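Heroin esterase (Rhodococcus sp., PDB 1LZL) is an acetyl esterase of the alpha/beta hydrolase fold that probably removes the acetyl groups of heroin. Local coordinates at residues W84-G89 with N115-L120; L186-L191 with E258-R263. One frame throughout, in Å; residues are numbered along the deposited sequence.

Two contacts at the C-terminal ends of sheet strands illustrate how an alpha/beta hydrolase gathers its loops on one edge of the sheet. Going from the N terminus, strand 79-85 runs into the glycine-rich loop 86-89, and interaction 1 closes when the chain, having passed through helix 99-109, returns as strand 112-116 alongside. Only later does interaction 2 open, as strand 183-187 ends, and it closes in the loop between strand 252-257 and helix 263-275. The contacts therefore follow in series, neither nested nor crossed. Their centres lie about 16 Å apart, yet they touch where Gly89 packs against Glu190 and Trp84 against Glu187.

Interaction 1: residues W84-G89 with N115-L120; sequences WIHGGG and NVEYRL
Trp84 and Asn115 form a parallel beta bridge, and Val116 N donates to Trp84 O at 2.9 Å in a nearly straight bond. Asn115 OD1 comes to the edge of the indole, in its plane, while Asn115 ND2 is held by Ala95 outside the contact.

Beyond the strands, rings take over. His86 and Tyr118 form an offset stack, centroids 4.4 Å apart and planes at 17°. Tyr118 CG sits between the backbone N and carbonyl carbon (chi1 61°), which turns the phenol back beneath the imidazole and brings its hydroxyl over one face, near the rim. The same hydroxyl donates to His86 O at 2.7 Å, approaching from above the carbonyl plane. Ile85 adds an apolar touch, its CG2 3.3 Å from Tyr118 CE2.

Polar atoms fix the imidazole's rotation: His86 ND1 donates to Gly87 O at 2.7 Å, in the ring plane and on a carbonyl lone pair. At the other nitrogen, a water 2.7 Å from His86 NE2 donates to Glu117 OE1 and Tyr118 O; Glu117 OE1 also accepts from Ala95 N. A second water accepts from His86 N and donates to Asn115 OD1 and Val116 O, continuing the strand pairing through a single water.

This is the closing end of a beta-alpha-beta unit, and His86 begins the HGGG sequence of the hormone-sensitive-lipase-like esterases, whose glycines probably shape the oxyanion hole. With both imidazole nitrogens engaged and a face stacked on Tyr118, His86 is fixed in orientation, consistent with a structural part in setting the glycine loop.

Interaction 2: residues L186-L191 with E258-R263; sequences LEIPEL and ELDPLR
Backbone against backbone, the two segments come nearest at Glu190 and Leu262, whose CA atoms are 6.1 Å apart, where the chain leaving strand 183-187 passes a type I beta turn from Asp260 to Arg263. A water links the two backbones, donating to Pro189 O and Leu262 O.

Leu262 carries most of the packing. Its CG is turned away from its own carbonyl carbon (chi1 -61°), which sets both methyls against the 188-190 backbone. Leu262 CD1 rests 3.5 Å from Ile188 O and also reaches Glu190 CB, while Leu262 CD2 lies against Glu190 CA and CG. Nearer the backbone, Leu262 CB approaches Pro189 O at 3.7 Å. The extended Glu190 carries its carboxylate onward to Ser217.

Asp260 crosses Ile188 at about a right angle, with Asp260 OD2 3.7 Å from Ile188 CB. Its two oxygens have separate tasks: Asp260 OD1 accepts from Leu262 N at 2.9 Å, a capping bond in which the N-H comes from above the carboxylate plane, and Asp260 OD2 is hydrogen-bonded to His290 ND1. Asp260, His290 and Ser160 have the geometry of a catalytic triad, probably that of this esterase, so the capping bond helps position the presumed acid.

Ile188 and Leu262 both touch His290. Around them, helix 198-202 covers Leu262 through Met200, strand 252-257 meets Ile188 and Pro189, and Glu190 packs on Ala161 at the start of helix 161-176, while the turn itself leads into helix 263-275.

Interaction 1: residues W84-G89 with N115-L120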
loop_
_atom_site.group_PDB
_atom_site.type_symbol
_atom_site.label_atom_id
_atom_site.label_comp_id
_atom_site.label_asym_id
_atom_site.label_seq_id
_atom_site.Cartn_x
_atom_site.Cartn_y
_atom_site.Cartn_z
ATOM N N TRP A 84 -0.481 -4.327 6.940
ATOM C CA TRP A 84 -1.076 -3.741 5.765
ATOM C C TRP A 84 -1.211 -2.234 5.934
ATOM O O TRP A 84 -1.554 -1.762 7.029
ATOM C CB TRP A 84 -2.509 -4.333 5.538
ATOM C CG TRP A 84 -3.102 -3.710 4.298
ATOM C CD1 TRP A 84 -4.089 -2.791 4.235
ATOM C CD2 TRP A 84 -2.681 -3.989 2.967
ATOM N NE1 TRP A 84 -4.333 -2.471 2.931
ATOM C CE2 TRP A 84 -3.492 -3.191 2.132
ATOM C CE3 TRP A 84 -1.735 -4.823 2.376
ATOM C CZ2 TRP A 84 -3.387 -3.187 0.740
ATOM C CZ3 TRP A 84 -1.613 -4.834 0.984
ATOM C CH2 TRP A 84 -2.446 -4.015 0.175
ATOM N N ILE A 85 -0.959 -1.494 4.865
ATOM C CA ILE A 85 -0.938 -0.034 4.900
ATOM C C ILE A 85 -1.776 0.487 3.748
ATOM O O ILE A 85 -1.506 0.277 2.545
ATOM C CB ILE A 85 0.528 0.461 4.795
ATOM C CG1 ILE A 85 1.423 -0.244 5.838
ATOM C CG2 ILE A 85 0.595 1.962 4.909
ATOM C CD1 ILE A 85 2.914 -0.045 5.576
ATOM N N HIS A 86 -2.851 1.209 4.091
ATOM C CA HIS A 86 -3.797 1.684 3.095
ATOM C C HIS A 86 -3.211 2.819 2.257
ATOM O O HIS A 86 -2.227 3.428 2.622
ATOM C CB HIS A 86 -5.077 2.205 3.743
ATOM C CG HIS A 86 -4.912 3.504 4.480
ATOM N ND1 HIS A 86 -4.962 4.729 3.858
ATOM C CD2 HIS A 86 -4.769 3.785 5.825
ATOM C CE1 HIS A 86 -4.807 5.703 4.735
ATOM N NE2 HIS A 86 -4.695 5.182 5.940
ATOM N N GLY A 87 -3.904 3.021 1.090
ATOM C CA GLY A 87 -3.463 4.071 0.202
ATOM C C GLY A 87 -4.195 5.384 0.329
ATOM O O GLY A 87 -4.867 5.611 1.351
ATOM N N GLY A 88 -4.068 6.274 -0.645
ATOM C CA GLY A 88 -4.705 7.600 -0.502
ATOM C C GLY A 88 -3.710 8.718 -0.691
ATOM O O GLY A 88 -3.881 9.866 -0.213
ATOM N N GLY A 89 -2.637 8.495 -1.450
ATOM C CA GLY A 89 -1.737 9.564 -1.792
ATOM C C GLY A 89 -1.047 10.249 -0.628
ATOM O O GLY A 89 -0.555 11.373 -0.787
ATOM N N ASN A 115 -3.628 -3.997 10.260
ATOM C CA ASN A 115 -3.933 -2.882 9.358
ATOM C C ASN A 115 -3.674 -1.549 10.038
ATOM O O ASN A 115 -4.322 -1.195 11.031
ATOM C CB ASN A 115 -5.396 -3.092 9.002
ATOM C CG ASN A 115 -5.975 -2.096 8.040
ATOM O OD1 ASN A 115 -5.216 -1.312 7.463
ATOM N ND2 ASN A 115 -7.294 -2.082 7.885
ATOM N N VAL A 116 -2.670 -0.814 9.556
ATOM C CA VAL A 116 -2.104 0.301 10.356
ATOM C C VAL A 116 -2.753 1.661 10.126
ATOM O O VAL A 116 -2.847 2.134 8.973
ATOM C CB VAL A 116 -0.596 0.427 10.053
ATOM C CG1 VAL A 116 0.023 1.531 10.904
ATOM C CG2 VAL A 116 0.175 -0.869 10.249
ATOM N N GLU A 117 -3.183 2.309 11.196
ATOM C CA GLU A 117 -3.711 3.686 11.124
ATOM C C GLU A 117 -2.571 4.681 11.234
ATOM O O GLU A 117 -2.231 5.171 12.310
ATOM C CB GLU A 117 -4.746 3.908 12.215
ATOM C CG GLU A 117 -5.515 5.217 12.017
ATOM C CD GLU A 117 -6.630 5.051 11.034
ATOM O OE1 GLU A 117 -6.403 5.206 9.826
ATOM O OE2 GLU A 117 -7.763 4.755 11.447
ATOM N N TYR A 118 -1.889 4.952 10.110
ATOM C CA TYR A 118 -0.825 5.953 10.147
ATOM C C TYR A 118 -1.365 7.362 10.084
ATOM O O TYR A 118 -2.494 7.602 9.594
ATOM C CB TYR A 118 0.184 5.687 9.034
ATOM C CG TYR A 118 -0.349 5.736 7.613
ATOM C CD1 TYR A 118 -0.351 6.943 6.919
ATOM C CD2 TYR A 118 -0.832 4.601 6.997
ATOM C CE1 TYR A 118 -0.856 6.949 5.611
ATOM C CE2 TYR A 118 -1.327 4.586 5.691
ATOM C CZ TYR A 118 -1.326 5.783 5.025
ATOM O OH TYR A 118 -1.782 5.843 3.717
ATOM N N ARG A 119 -0.562 8.300 10.568
ATOM C CA ARG A 119 -1.007 9.695 10.466
ATOM C C ARG A 119 -0.906 10.237 9.043
ATOM O O ARG A 119 0.047 9.936 8.323
ATOM C CB ARG A 119 -0.093 10.548 11.349
ATOM C CG ARG A 119 -0.352 10.356 12.842
ATOM C CD ARG A 119 0.704 11.097 13.671
ATOM N NE ARG A 119 1.999 10.434 13.394
ATOM C CZ ARG A 119 3.164 10.914 13.800
ATOM N NH1 ARG A 119 3.209 12.067 14.497
ATOM N NH2 ARG A 119 4.309 10.280 13.506
ATOM N N LEU A 120 -1.847 11.051 8.628
ATOM C CA LEU A 120 -1.895 11.593 7.272
ATOM C C LEU A 120 -1.153 12.925 7.158
ATOM O O LEU A 120 -1.150 13.775 8.082
ATOM C CB LEU A 120 -3.344 11.864 6.802
ATOM C CG LEU A 120 -4.256 10.637 6.761
ATOM C CD1 LEU A 120 -5.629 11.146 6.314
ATOM C CD2 LEU A 120 -3.733 9.579 5.823
HETATM O O HOH W 1 -3.842 0.912 6.704
HETATM O O HOH W 2 -4.417 6.243 8.403
#

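Interaction 2: residues L186-L191 with E258-R263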
loop_
_atom_site.group_PDB
_atom_site.type_symbol
_atom_site.label_atom_id
_atom_site.label_comp_id
_atom_site.label_asym_id
_atom_site.label_seq_id
_atom_site.Cartn_x
_atom_site.Cartn_y
_atom_site.Cartn_z
ATOM N N LEU A 186 3.521 -5.169 -2.762
ATOM C CA LEU A 186 3.395 -3.793 -3.209
ATOM C C LEU A 186 2.357 -3.673 -4.304
ATOM O O LEU A 186 2.630 -4.124 -5.450
ATOM C CB LEU A 186 4.781 -3.278 -3.687
ATOM C CG LEU A 186 5.909 -3.414 -2.649
ATOM C CD1 LEU A 186 7.204 -2.849 -3.218
ATOM C CD2 LEU A 186 5.567 -2.720 -1.320
ATOM N N GLU A 187 1.205 -3.098 -4.020
ATOM C CA GLU A 187 0.180 -2.998 -5.060
ATOM C C GLU A 187 0.120 -1.577 -5.579
ATOM O O GLU A 187 -0.085 -0.666 -4.751
ATOM C CB GLU A 187 -1.152 -3.442 -4.422
ATOM C CG GLU A 187 -2.381 -3.423 -5.276
ATOM C CD GLU A 187 -3.578 -4.125 -4.611
ATOM O OE1 GLU A 187 -3.633 -4.242 -3.369
ATOM O OE2 GLU A 187 -4.461 -4.550 -5.419
ATOM N N ILE A 188 0.252 -1.404 -6.882
ATOM C CA ILE A 188 0.261 -0.079 -7.534
ATOM C C ILE A 188 1.025 0.949 -6.682
ATOM O O ILE A 188 0.559 2.025 -6.363
ATOM C CB ILE A 188 -1.145 0.378 -7.926
ATOM C CG1 ILE A 188 -2.183 0.528 -6.783
ATOM C CG2 ILE A 188 -1.680 -0.551 -8.999
ATOM C CD1 ILE A 188 -3.577 0.996 -7.205
ATOM N N PRO A 189 2.272 0.620 -6.270
ATOM C CA PRO A 189 2.924 1.486 -5.284
ATOM C C PRO A 189 3.328 2.861 -5.784
ATOM O O PRO A 189 3.698 2.998 -6.966
ATOM C CB PRO A 189 4.214 0.678 -4.938
ATOM C CG PRO A 189 4.486 -0.129 -6.181
ATOM C CD PRO A 189 3.102 -0.549 -6.659
ATOM N N GLU A 190 3.338 3.871 -4.913
ATOM C CA GLU A 190 3.780 5.243 -5.137
ATOM C C GLU A 190 5.166 5.366 -4.520
ATOM O O GLU A 190 5.308 5.426 -3.287
ATOM C CB GLU A 190 2.777 6.198 -4.504
ATOM C CG GLU A 190 3.114 7.673 -4.686
ATOM C CD GLU A 190 2.067 8.590 -4.091
ATOM O OE1 GLU A 190 1.105 8.133 -3.462
ATOM O OE2 GLU A 190 2.264 9.819 -4.285
ATOM N N LEU A 191 6.203 5.378 -5.390
ATOM C CA LEU A 191 7.587 5.122 -4.947
ATOM C C LEU A 191 8.581 6.249 -5.228
ATOM O O LEU A 191 9.624 6.324 -4.608
ATOM C CB LEU A 191 8.124 3.858 -5.630
ATOM C CG LEU A 191 7.411 2.539 -5.302
ATOM C CD1 LEU A 191 7.791 1.473 -6.323
ATOM C CD2 LEU A 191 7.717 2.102 -3.882
ATOM N N GLU A 258 -2.104 -0.525 -16.326
ATOM C CA GLU A 258 -1.659 0.053 -17.595
ATOM C C GLU A 258 -1.723 1.580 -17.665
ATOM O O GLU A 258 -0.788 2.226 -18.120
ATOM C CB GLU A 258 -2.531 -0.560 -18.700
ATOM C CG GLU A 258 -2.080 -0.042 -20.065
ATOM C CD GLU A 258 -2.773 -0.644 -21.264
ATOM O OE1 GLU A 258 -3.098 -1.846 -21.212
ATOM O OE2 GLU A 258 -2.947 0.112 -22.276
ATOM N N LEU A 259 -2.863 2.131 -17.265
ATOM C CA LEU A 259 -3.166 3.542 -17.415
ATOM C C LEU A 259 -2.933 4.294 -16.117
ATOM O O LEU A 259 -3.467 5.384 -15.892
ATOM C CB LEU A 259 -4.621 3.738 -17.896
ATOM C CG LEU A 259 -4.925 3.144 -19.270
ATOM C CD1 LEU A 259 -6.351 3.462 -19.660
ATOM C CD2 LEU A 259 -3.994 3.682 -20.348
ATOM N N ASP A 260 -2.082 3.777 -15.236
ATOM C CA ASP A 260 -1.673 4.423 -13.998
ATOM C C ASP A 260 -0.404 5.212 -14.159
ATOM O O ASP A 260 0.660 4.694 -14.627
ATOM C CB ASP A 260 -1.470 3.308 -12.967
ATOM C CG ASP A 260 -1.191 3.763 -11.557
ATOM O OD1 ASP A 260 -0.999 4.979 -11.321
ATOM O OD2 ASP A 260 -1.214 2.881 -10.684
ATOM N N PRO A 261 -0.307 6.486 -13.786
ATOM C CA PRO A 261 0.956 7.213 -13.859
ATOM C C PRO A 261 2.061 6.526 -13.031
ATOM O O PRO A 261 3.238 6.705 -13.318
ATOM C CB PRO A 261 0.666 8.559 -13.162
ATOM C CG PRO A 261 -0.742 8.522 -12.772
ATOM C CD PRO A 261 -1.432 7.292 -13.249
ATOM N N LEU A 262 1.732 5.768 -12.005
ATOM C CA LEU A 262 2.713 5.061 -11.167
ATOM C C LEU A 262 3.260 3.823 -11.851
ATOM O O LEU A 262 4.160 3.151 -11.285
ATOM C CB LEU A 262 2.017 4.646 -9.869
ATOM C CG LEU A 262 1.457 5.796 -9.008
ATOM C CD1 LEU A 262 0.719 5.250 -7.803
ATOM C CD2 LEU A 262 2.586 6.720 -8.595
ATOM N N ARG A 263 2.743 3.449 -13.016
ATOM C CA ARG A 263 3.125 2.154 -13.607
ATOM C C ARG A 263 4.617 2.011 -13.789
ATOM O O ARG A 263 5.236 1.003 -13.405
ATOM C CB ARG A 263 2.395 2.064 -14.973
ATOM C CG ARG A 263 2.696 0.774 -15.741
ATOM C CD ARG A 263 2.257 1.026 -17.213
ATOM N NE ARG A 263 3.206 1.894 -17.875
ATOM C CZ ARG A 263 2.906 2.642 -18.960
ATOM N NH1 ARG A 263 1.674 2.622 -19.465
ATOM N NH2 ARG A 263 3.870 3.391 -19.483
HETATM O O HOH W 3 3.171 1.365 -9.300
#